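Side-chain contact in proline dehydrogenase (Bradyrhizobium japonicum USDA 110, PDB 3HAZ), which probably oxidises proline to glutamate in two steps, through an FAD-dependent proline dehydrogenase and an NAD-dependent aldehyde dehydrogenase joined in one chain: residues A[254-257]-A[258-262]. Numbering follows the deposited sequence.
Sequences RVMV and ELVPQ
E258 meets R254 one helical turn back, and a single carboxylate oxygen takes the whole grip: OE1 of E258 lies 2.8 Å from NE of R254 and 3.0 Å from NH1 of R254. That is a side-on, two-nitrogen salt bridge converging on one atom. OE1 sits nearly in the guanidinium plane, yet the two flat groups are turned 64° apart, so the NE bond meets OE1 from the syn side but well out of the carboxylate plane. The bend in the arginine chain at chi3 brings NE and NH1 alongside OE1 of E258. Both charges have further partners, since H244 also hydrogen-bonds OE1 and E820, from the aldehyde dehydrogenase part of the chain, pairs with NH1. With an alanine here, NE of R254 would probably lose its carboxylate mate and H244 this acceptor, while NH1 kept E820. In the backbone, E258 N donates to R254 O at 2.9 Å, the i to i+4 helix bond, though bent, with V255 O as a second, weak acceptor.

L259 N reaches V255 O at 2.8 Å, its N-H straighter than that of E258 to R254 O (156° against 138°). Their side chains lie alongside each other, CG1 of V255 3.9 Å from CD2 of L259. These two buried residues belong to the side of helix 252-272 that packs against its neighbours in the beta/alpha (TIM-type) barrel of the proline dehydrogenase domain, where the helix follows strand 235-238 and leads to strand 276-279; L259 rests on L240 and L243, V255 on V293 of helix 287-298.

CG2 of V260 packs against O of M256 (3.4 Å) and lies 4.2 Å from CE of M256; the two side chains cross at a slant, and both also touch helix 287-298.

P261, lacking an N-H, cannot bond V257 O; instead its CD stands 3.6 Å from V257 O, and the helix kinks there.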
loop_
_atom_site.group_PDB
_atom_site.type_symbol
_atom_site.label_atom_id
_atom_site.label_comp_id
_atom_site.label_asym_id
_atom_site.label_seq_id
_atom_site.Cartn_x
_atom_site.Cartn_y
_atom_site.Cartn_z
ATOM N N ARG A 254 -56.926 18.871 11.105
ATOM C CA ARG A 254 -57.933 17.888 11.498
ATOM C C ARG A 254 -57.532 17.131 12.771
ATOM O O ARG A 254 -58.392 16.754 13.561
ATOM C CB ARG A 254 -58.237 16.915 10.359
ATOM C CG ARG A 254 -57.102 15.956 10.041
ATOM C CD ARG A 254 -57.555 14.900 9.049
ATOM N NE ARG A 254 -58.443 13.923 9.669
ATOM C CZ ARG A 254 -58.659 12.703 9.191
ATOM N NH1 ARG A 254 -59.479 11.871 9.823
ATOM N NH2 ARG A 254 -58.047 12.310 8.078
ATOM N N VAL A 255 -56.228 16.920 12.963
ATOM C CA VAL A 255 -55.722 16.258 14.166
ATOM C C VAL A 255 -56.104 17.015 15.448
ATOM O O VAL A 255 -56.580 16.418 16.409
ATOM C CB VAL A 255 -54.185 16.043 14.109
ATOM C CG1 VAL A 255 -53.638 15.583 15.473
ATOM C CG2 VAL A 255 -53.834 15.028 13.032
ATOM N N MET A 256 -55.913 18.329 15.450
ATOM C CA MET A 256 -56.194 19.131 16.635
ATOM C C MET A 256 -57.675 19.108 16.984
ATOM O O MET A 256 -58.058 19.237 18.147
ATOM C CB MET A 256 -55.727 20.570 16.431
ATOM C CG MET A 256 -54.226 20.699 16.237
ATOM S SD MET A 256 -53.313 20.002 17.621
ATOM C CE MET A 256 -53.956 21.015 18.956
ATOM N N VAL A 257 -58.502 18.929 15.965
ATOM C CA VAL A 257 -59.946 18.967 16.133
ATOM C C VAL A 257 -60.518 17.586 16.500
ATOM O O VAL A 257 -61.514 17.480 17.229
ATOM C CB VAL A 257 -60.595 19.535 14.844
ATOM C CG1 VAL A 257 -61.968 18.979 14.627
ATOM C CG2 VAL A 257 -60.606 21.064 14.880
ATOM N N GLU A 258 -59.867 16.529 16.020
ATOM C CA GLU A 258 -60.375 15.168 16.208
ATOM C C GLU A 258 -59.687 14.400 17.337
ATOM O O GLU A 258 -60.342 13.700 18.108
ATOM C CB GLU A 258 -60.271 14.369 14.902
ATOM C CG GLU A 258 -61.133 14.935 13.778
ATOM C CD GLU A 258 -60.947 14.206 12.456
ATOM O OE1 GLU A 258 -59.800 13.838 12.123
ATOM O OE2 GLU A 258 -61.953 14.014 11.740
ATOM N N LEU A 259 -58.369 14.528 17.428
ATOM C CA LEU A 259 -57.588 13.717 18.360
ATOM C C LEU A 259 -57.701 14.188 19.821
ATOM O O LEU A 259 -57.868 13.382 20.736
ATOM C CB LEU A 259 -56.126 13.659 17.907
ATOM C CG LEU A 259 -55.124 12.957 18.831
ATOM C CD1 LEU A 259 -55.676 11.636 19.337
ATOM C CD2 LEU A 259 -53.785 12.762 18.123
ATOM N N VAL A 260 -57.623 15.495 20.031
ATOM C CA VAL A 260 -57.669 16.054 21.381
ATOM C C VAL A 260 -58.863 15.583 22.229
ATOM O O VAL A 260 -58.678 15.171 23.374
ATOM C CB VAL A 260 -57.586 17.599 21.360
ATOM C CG1 VAL A 260 -57.831 18.170 22.753
ATOM C CG2 VAL A 260 -56.232 18.044 20.819
ATOM N N PRO A 261 -60.088 15.644 21.682
ATOM C CA PRO A 261 -61.204 15.196 22.523
ATOM C C PRO A 261 -61.069 13.724 22.883
ATOM O O PRO A 261 -61.482 13.316 23.967
ATOM C CB PRO A 261 -62.439 15.414 21.632
ATOM C CG PRO A 261 -61.997 16.398 20.582
ATOM C CD PRO A 261 -60.539 16.136 20.369
ATOM N N GLN A 262 -60.500 12.937 21.978
ATOM C CA GLN A 262 -60.287 11.521 22.238
ATOM C C GLN A 262 -59.295 11.312 23.382
ATOM O O GLN A 262 -59.570 10.563 24.319
ATOM C CB GLN A 262 -59.791 10.813 20.971
ATOM C CG GLN A 262 -60.596 11.138 19.724
ATOM C CD GLN A 262 -61.891 10.361 19.623
ATOM O OE1 GLN A 262 -62.429 9.873 20.621
ATOM N NE2 GLN A 262 -62.408 10.246 18.403
#